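Local coordinates for protein diguanylate cyclase/phosphodiesterase (Caldicellulosiruptor saccharolyticus, PDB 3MTK) that probably acts as a cyclic-guanylate-specific phosphodiesterase in its full-length form and is represented here by its GGDEF domain, at residues A[38-42]-A[140-145]; A[123-127]-A[147-152]. One frame throughout, in Å; residues are numbered along the deposited sequence.

Interaction 1 (A[38-42]-A[140-145]); sequences YLIFL and LMRRCD
Phe41 and Leu39 project from one face of the strand against Cys144 and Met141 of the helix, joining central strand 37-44 of the GGDEF-domain sheet to helix 137-154, which packs over it. The short segments run at 48° to each other, with axes 8.3 Å apart at their closest. As strand residues alternate, Leu39 and Phe41 face this helix, whereas Ile40 between them packs on Phe100 of helix 97-108 across the sheet.

The Phe41 ring is the largest single contributor, closely followed by Cys144 and Leu39. Its chi2 of 8° puts CA almost in the ring plane, and it offers a flat face to Cys144, whose CB sits 3.7 Å from the ring centroid, over the face but shifted toward the rim. This is a CH-pi contact, to which SG adds a more distant sulfur-aromatic one over the face, 4.5 Å from the centroid. Cysteine suits this place, being short enough to let helix and strand come close while still presenting a polarisable sulfur. Met141, a selenomethionine in this crystal, crosses the phenylalanine side chain at about a right angle; its chain bends at chi3 and brings CE within 3.6 Å of Phe41 CZ. The terminal methyl of this flexible residue thus meets the outer end of the ring, and its side chain also touches Leu21 and Leu25 of helix 18-30.

Leu39 has CG anti to the backbone N (chi1 177°), which swings its branch toward the helix; CD2 meets Met141 CG at 4.2 Å. Asp145, at the border of this apolar patch, turns its carboxylate to a salt bridge with Arg87. No hydrogen bond joins strand to helix. Cys144 SG settles against Leu39, 3.6 Å from its CG and 3.2 Å from its backbone O.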
ATOM      1  N   TYR A  38      -1.489  12.180   1.170  1.00 51.01           N
ATOM      2  CA  TYR A  38      -1.316  11.163   2.191  1.00 48.04           C
ATOM      3  C   TYR A  38      -0.428   9.987   1.824  1.00 45.60           C
ATOM      4  O   TYR A  38      -0.301   9.616   0.658  1.00 45.36           O
ATOM      5  CB  TYR A  38      -2.679  10.602   2.615  1.00 47.30           C
ATOM      6  CG  TYR A  38      -3.649  11.620   3.160  1.00 46.74           C
ATOM      7  CD1 TYR A  38      -4.284  12.534   2.317  1.00 46.14           C
ATOM      8  CD2 TYR A  38      -3.933  11.673   4.524  1.00 46.08           C
ATOM      9  CE1 TYR A  38      -5.174  13.476   2.821  1.00 45.87           C
ATOM     10  CE2 TYR A  38      -4.824  12.612   5.036  1.00 47.37           C
ATOM     11  CZ  TYR A  38      -5.438  13.508   4.180  1.00 47.58           C
ATOM     12  OH  TYR A  38      -6.318  14.433   4.686  1.00 50.48           O
ATOM     13  N   LEU A  39       0.190   9.408   2.846  1.00 42.61           N
ATOM     14  CA  LEU A  39       1.008   8.219   2.681  1.00 39.46           C
ATOM     15  C   LEU A  39       0.059   7.127   3.162  1.00 38.20           C
ATOM     16  O   LEU A  39      -0.567   7.272   4.218  1.00 40.05           O
ATOM     17  CB  LEU A  39       2.236   8.255   3.588  1.00 38.18           C
ATOM     18  CG  LEU A  39       3.103   6.992   3.521  1.00 39.31           C
ATOM     19  CD1 LEU A  39       3.608   6.789   2.106  1.00 37.87           C
ATOM     20  CD2 LEU A  39       4.264   7.107   4.486  1.00 38.08           C
ATOM     21  N   ILE A  40      -0.068   6.055   2.391  1.00 36.71           N
ATOM     22  CA  ILE A  40      -0.952   4.957   2.756  1.00 35.49           C
ATOM     23  C   ILE A  40      -0.219   3.629   2.692  1.00 34.31           C
ATOM     24  O   ILE A  40       0.506   3.346   1.728  1.00 34.47           O
ATOM     25  CB  ILE A  40      -2.177   4.888   1.814  1.00 37.97           C
ATOM     26  CG1 ILE A  40      -2.918   6.221   1.839  1.00 38.80           C
ATOM     27  CG2 ILE A  40      -3.130   3.793   2.267  1.00 34.68           C
ATOM     28  CD1 ILE A  40      -3.868   6.393   0.688  1.00 42.94           C
ATOM     29  N   PHE A  41      -0.416   2.826   3.732  1.00 32.17           N
ATOM     30  CA  PHE A  41       0.190   1.508   3.844  1.00 30.62           C
ATOM     31  C   PHE A  41      -0.897   0.435   3.729  1.00 30.91           C
ATOM     32  O   PHE A  41      -1.848   0.418   4.513  1.00 30.06           O
ATOM     33  CB  PHE A  41       0.900   1.377   5.202  1.00 31.51           C
ATOM     34  CG  PHE A  41       2.349   1.804   5.196  1.00 28.78           C
ATOM     35  CD1 PHE A  41       2.912   2.432   4.089  1.00 30.24           C
ATOM     36  CD2 PHE A  41       3.148   1.585   6.312  1.00 31.17           C
ATOM     37  CE1 PHE A  41       4.256   2.845   4.096  1.00 30.27           C
ATOM     38  CE2 PHE A  41       4.497   1.992   6.333  1.00 32.70           C
ATOM     39  CZ  PHE A  41       5.050   2.625   5.218  1.00 30.27           C
ATOM     40  N   LEU A  42      -0.776  -0.443   2.741  1.00 30.94           N
ATOM     41  CA  LEU A  42      -1.755  -1.514   2.584  1.00 31.62           C
ATOM     42  C   LEU A  42      -1.073  -2.845   2.840  1.00 30.97           C
ATOM     43  O   LEU A  42      -0.024  -3.154   2.251  1.00 31.97           O
ATOM     44  CB  LEU A  42      -2.355  -1.564   1.175  1.00 33.07           C
ATOM     45  CG  LEU A  42      -3.232  -0.465   0.597  1.00 36.67           C
ATOM     46  CD1 LEU A  42      -2.361   0.686   0.063  1.00 41.11           C
ATOM     47  CD2 LEU A  42      -4.037  -1.059  -0.541  1.00 37.68           C
ATOM     48  N   LEU A 140       7.409   9.472   9.083  1.00 51.96           N
ATOM     49  CA  LEU A 140       6.122   9.358   8.401  1.00 50.96           C
ATOM     50  C   LEU A 140       5.793   7.893   8.193  1.00 50.23           C
ATOM     51  O   LEU A 140       4.666   7.448   8.430  1.00 48.62           O
ATOM     52  CB  LEU A 140       6.177  10.046   7.039  1.00 51.56           C
ATOM     53  CG  LEU A 140       5.960  11.557   6.983  1.00 52.39           C
ATOM     54  CD1 LEU A 140       6.615  12.124   5.727  1.00 52.36           C
ATOM     55  CD2 LEU A 140       4.468  11.860   7.013  1.00 52.13           C
HETATM   56  N   MSE A 141       6.787   7.154   7.722  1.00 48.83           N
HETATM   57  CA  MSE A 141       6.619   5.740   7.480  1.00 49.23           C
HETATM   58  C   MSE A 141       6.333   5.046   8.795  1.00 47.86           C
HETATM   59  O   MSE A 141       5.583   4.078   8.843  1.00 47.26           O
HETATM   60  CB  MSE A 141       7.870   5.170   6.834  1.00 50.74           C
HETATM   61  CG  MSE A 141       8.080   5.725   5.465  1.00 56.44           C
HETATM   62 SE   MSE A 141       9.436   4.767   4.542  1.00 71.02          SE
HETATM   63  CE  MSE A 141       8.589   3.020   4.526  1.00 66.61           C
ATOM     64  N   ARG A 142       6.934   5.548   9.867  1.00 46.77           N
ATOM     65  CA  ARG A 142       6.695   4.982  11.183  1.00 44.99           C
ATOM     66  C   ARG A 142       5.244   5.263  11.537  1.00 44.53           C
ATOM     67  O   ARG A 142       4.520   4.378  11.980  1.00 44.30           O
ATOM     68  CB  ARG A 142       7.616   5.625  12.212  1.00 42.55           C
ATOM     69  CG  ARG A 142       9.055   5.206  12.076  1.00 41.56           C
ATOM     70  CD  ARG A 142       9.937   5.917  13.082  1.00 41.65           C
ATOM     71  NE  ARG A 142      11.223   5.237  13.216  1.00 44.41           N
ATOM     72  CZ  ARG A 142      12.254   5.707  13.906  1.00 41.99           C
ATOM     73  NH1 ARG A 142      12.159   6.869  14.530  1.00 42.87           N
ATOM     74  NH2 ARG A 142      13.376   5.008  13.980  1.00 43.69           N
ATOM     75  N   ARG A 143       4.807   6.495  11.310  1.00 45.31           N
ATOM     76  CA  ARG A 143       3.437   6.853  11.626  1.00 47.41           C
ATOM     77  C   ARG A 143       2.406   6.002  10.892  1.00 48.05           C
ATOM     78  O   ARG A 143       1.366   5.658  11.453  1.00 48.09           O
ATOM     79  CB  ARG A 143       3.184   8.313  11.314  1.00 48.63           C
ATOM     80  CG  ARG A 143       1.850   8.784  11.840  1.00 52.45           C
ATOM     81  CD  ARG A 143       1.741  10.263  11.654  1.00 56.95           C
ATOM     82  NE  ARG A 143       2.908  10.931  12.205  1.00 60.40           N
ATOM     83  CZ  ARG A 143       3.254  12.172  11.898  1.00 64.10           C
ATOM     84  NH1 ARG A 143       2.515  12.867  11.041  1.00 67.04           N
ATOM     85  NH2 ARG A 143       4.332  12.717  12.445  1.00 65.24           N
ATOM     86  N   CYS A 144       2.687   5.677   9.636  1.00 48.06           N
ATOM     87  CA  CYS A 144       1.777   4.861   8.851  1.00 46.90           C
ATOM     88  C   CYS A 144       1.750   3.473   9.429  1.00 46.52           C
ATOM     89  O   CYS A 144       0.700   2.841   9.535  1.00 46.95           O
ATOM     90  CB  CYS A 144       2.236   4.778   7.406  1.00 47.03           C
ATOM     91  SG  CYS A 144       1.207   5.729   6.321  1.00 50.49           S
ATOM     92  N   ASP A 145       2.929   3.006   9.800  1.00 44.87           N
ATOM     93  CA  ASP A 145       3.079   1.689  10.364  1.00 42.99           C
ATOM     94  C   ASP A 145       2.188   1.538  11.592  1.00 41.78           C
ATOM     95  O   ASP A 145       1.518   0.517  11.747  1.00 39.85           O
ATOM     96  CB  ASP A 145       4.542   1.451  10.731  1.00 42.94           C
ATOM     97  CG  ASP A 145       4.814   0.018  11.116  1.00 44.97           C
ATOM     98  OD1 ASP A 145       4.656  -0.862  10.244  1.00 45.83           O
ATOM     99  OD2 ASP A 145       5.180  -0.232  12.285  1.00 45.90           O
TER

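Interaction 2 (A[123-127]-A[147-152]); sequences FNIGA and ALIKAK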
ATOM      1  N   PHE A 123      -7.318  -7.375   3.588  1.00 31.46           N
ATOM      2  CA  PHE A 123      -6.313  -6.328   3.711  1.00 32.57           C
ATOM      3  C   PHE A 123      -6.552  -5.501   4.960  1.00 33.97           C
ATOM      4  O   PHE A 123      -7.509  -5.717   5.697  1.00 35.56           O
ATOM      5  CB  PHE A 123      -6.374  -5.357   2.517  1.00 32.58           C
ATOM      6  CG  PHE A 123      -6.259  -6.017   1.157  1.00 31.23           C
ATOM      7  CD1 PHE A 123      -7.337  -6.700   0.603  1.00 32.20           C
ATOM      8  CD2 PHE A 123      -5.086  -5.930   0.431  1.00 31.19           C
ATOM      9  CE1 PHE A 123      -7.246  -7.286  -0.657  1.00 32.25           C
ATOM     10  CE2 PHE A 123      -4.984  -6.510  -0.831  1.00 33.90           C
ATOM     11  CZ  PHE A 123      -6.067  -7.189  -1.376  1.00 33.86           C
ATOM     12  N   ASN A 124      -5.655  -4.544   5.169  1.00 33.41           N
ATOM     13  CA  ASN A 124      -5.731  -3.578   6.250  1.00 31.07           C
ATOM     14  C   ASN A 124      -4.971  -2.373   5.728  1.00 32.91           C
ATOM     15  O   ASN A 124      -4.014  -2.513   4.949  1.00 29.45           O
ATOM     16  CB  ASN A 124      -5.128  -4.117   7.540  1.00 30.69           C
ATOM     17  CG  ASN A 124      -6.189  -4.724   8.453  1.00 32.11           C
ATOM     18  OD1 ASN A 124      -7.065  -4.010   8.974  1.00 28.80           O
ATOM     19  ND2 ASN A 124      -6.133  -6.039   8.635  1.00 25.63           N
ATOM     20  N   ILE A 125      -5.417  -1.188   6.125  1.00 32.48           N
ATOM     21  CA  ILE A 125      -4.802   0.030   5.644  1.00 34.05           C
ATOM     22  C   ILE A 125      -4.474   1.042   6.724  1.00 36.45           C
ATOM     23  O   ILE A 125      -5.306   1.353   7.575  1.00 37.92           O
ATOM     24  CB  ILE A 125      -5.706   0.691   4.583  1.00 32.90           C
ATOM     25  CG1 ILE A 125      -5.616  -0.103   3.280  1.00 34.63           C
ATOM     26  CG2 ILE A 125      -5.310   2.133   4.366  1.00 29.63           C
ATOM     27  CD1 ILE A 125      -6.537   0.414   2.170  1.00 38.05           C
ATOM     28  N   GLY A 126      -3.243   1.540   6.677  1.00 36.31           N
ATOM     29  CA  GLY A 126      -2.800   2.545   7.619  1.00 37.79           C
ATOM     30  C   GLY A 126      -2.423   3.748   6.776  1.00 38.98           C
ATOM     31  O   GLY A 126      -1.685   3.610   5.794  1.00 37.88           O
ATOM     32  N   ALA A 127      -2.930   4.924   7.128  1.00 38.63           N
ATOM     33  CA  ALA A 127      -2.620   6.122   6.347  1.00 40.16           C
ATOM     34  C   ALA A 127      -2.178   7.297   7.214  1.00 41.58           C
ATOM     35  O   ALA A 127      -2.516   7.373   8.395  1.00 40.12           O
ATOM     36  CB  ALA A 127      -3.834   6.516   5.507  1.00 37.81           C
ATOM     37  N   ALA A 147      -0.557   3.182  12.364  1.00 38.09           N
ATOM     38  CA  ALA A 147      -1.945   3.173  11.926  1.00 39.71           C
ATOM     39  C   ALA A 147      -2.335   1.776  11.437  1.00 40.04           C
ATOM     40  O   ALA A 147      -3.432   1.285  11.713  1.00 39.89           O
ATOM     41  CB  ALA A 147      -2.136   4.191  10.809  1.00 37.43           C
ATOM     42  N   LEU A 148      -1.428   1.138  10.709  1.00 40.87           N
ATOM     43  CA  LEU A 148      -1.684  -0.195  10.183  1.00 41.02           C
ATOM     44  C   LEU A 148      -1.872  -1.165  11.353  1.00 41.60           C
ATOM     45  O   LEU A 148      -2.778  -1.999  11.349  1.00 39.91           O
ATOM     46  CB  LEU A 148      -0.517  -0.611   9.293  1.00 37.28           C
ATOM     47  CG  LEU A 148      -0.689  -1.860   8.451  1.00 35.66           C
ATOM     48  CD1 LEU A 148      -2.032  -1.836   7.711  1.00 32.48           C
ATOM     49  CD2 LEU A 148       0.490  -1.932   7.478  1.00 35.79           C
ATOM     50  N   ILE A 149      -1.020  -1.031  12.362  1.00 42.48           N
ATOM     51  CA  ILE A 149      -1.112  -1.872  13.545  1.00 43.45           C
ATOM     52  C   ILE A 149      -2.481  -1.649  14.206  1.00 43.94           C
ATOM     53  O   ILE A 149      -3.200  -2.599  14.515  1.00 43.74           O
ATOM     54  CB  ILE A 149       0.020  -1.527  14.546  1.00 42.56           C
ATOM     55  CG1 ILE A 149       1.381  -1.802  13.896  1.00 42.03           C
ATOM     56  CG2 ILE A 149      -0.135  -2.340  15.825  1.00 39.70           C
ATOM     57  CD1 ILE A 149       2.583  -1.373  14.721  1.00 40.77           C
ATOM     58  N   LYS A 150      -2.847  -0.390  14.404  1.00 44.93           N
ATOM     59  CA  LYS A 150      -4.126  -0.062  15.030  1.00 46.74           C
ATOM     60  C   LYS A 150      -5.291  -0.629  14.230  1.00 47.14           C
ATOM     61  O   LYS A 150      -6.323  -1.006  14.793  1.00 47.93           O
ATOM     62  CB  LYS A 150      -4.286   1.458  15.142  1.00 47.41           C
ATOM     63  CG  LYS A 150      -3.163   2.161  15.893  1.00 52.32           C
ATOM     64  CD  LYS A 150      -3.138   1.786  17.375  1.00 54.89           C
ATOM     65  CE  LYS A 150      -2.079   2.581  18.135  1.00 57.44           C
ATOM     66  NZ  LYS A 150      -1.963   2.176  19.573  1.00 56.68           N
ATOM     67  N   ALA A 151      -5.122  -0.682  12.912  1.00 46.32           N
ATOM     68  CA  ALA A 151      -6.170  -1.176  12.032  1.00 46.80           C
ATOM     69  C   ALA A 151      -6.346  -2.683  12.150  1.00 46.93           C
ATOM     70  O   ALA A 151      -7.469  -3.189  12.106  1.00 47.01           O
ATOM     71  CB  ALA A 151      -5.866  -0.786  10.574  1.00 45.56           C
ATOM     72  N   LYS A 152      -5.242  -3.403  12.297  1.00 45.90           N
ATOM     73  CA  LYS A 152      -5.335  -4.849  12.404  1.00 45.70           C
ATOM     74  C   LYS A 152      -5.934  -5.282  13.743  1.00 46.42           C
ATOM     75  O   LYS A 152      -6.583  -6.322  13.827  1.00 45.98           O
ATOM     76  CB  LYS A 152      -3.968  -5.483  12.174  1.00 42.58           C
ATOM     77  CG  LYS A 152      -3.428  -5.232  10.771  1.00 41.19           C
ATOM     78  CD  LYS A 152      -2.209  -6.100  10.445  1.00 39.41           C
ATOM     79  CE  LYS A 152      -1.033  -5.785  11.351  1.00 39.54           C
ATOM     80  NZ  LYS A 152       0.159  -6.601  11.007  1.00 39.73           N
TER
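Asn124 rests its side chain against both Leu148 and Lys152, helix residues one turn apart. Its CB lies 3.8 Å from Leu148 CD1, while its amide carbon CG comes within 3.6 Å of Lys152 CG. The lysine therefore contributes its aliphatic part: a bend at chi3 (-63°) leads the chain away, its amine forming a salt bridge with Glu43 of the neighbouring strand. A long, flexible residue can in this way line a buried amide and still deliver its charge to a carboxylate. Replacing Asn124 by alanine removes the amide, which is likely to open a gap beside Lys152 CG and leave the lysine methylenes less firmly held.

Leu148 does not start out pointing at the strand, but its end comes nearer. A chi1 of -170° sets CG opposite the backbone N, and CD1 reaches the strand backbone, 3.5 Å from Asn124 O.

The rest of the interface is built largely from small residues. Gly126 CA sits 3.7 Å from Leu148 N and equally far from Ala147 CB; where a CB would stand, the helix backbone already lies, which makes glycine the fitting residue. Ala151, one turn on from Ala147, places its CB 3.7 Å from Ile125 O. These small residues allow the axes to approach to 6.3 Å, at 141° between chain directions. Ile125 points to the other face of the sheet, onto helix 97-108. Strand 123-129, helix 137-154 and the adjacent parallel strand 159-163 together form a beta-alpha-beta crossover in the mixed sheet of this GGDEF domain.

Overall arrangement
Helix 137-154 serves both contacts, laying successive turns on two neighbouring antiparallel strands of one sheet. Interactions 1 and 2, with centres about 9 Å apart, are both buried, and they meet directly through a probable backbone hydrogen bond from Phe41 N to Gly126 O. Their chemistry differs with spacing. Where the helix stands farther off, over 38-42, aromatic, leucine and sulfur side chains fill the interval; where it comes close, over 123-127, glycine and alanines let backbone approach backbone. Each has charge at its border, with Asp145 paired to Arg87 in interaction 1 and Lys152 to Glu43 in interaction 2.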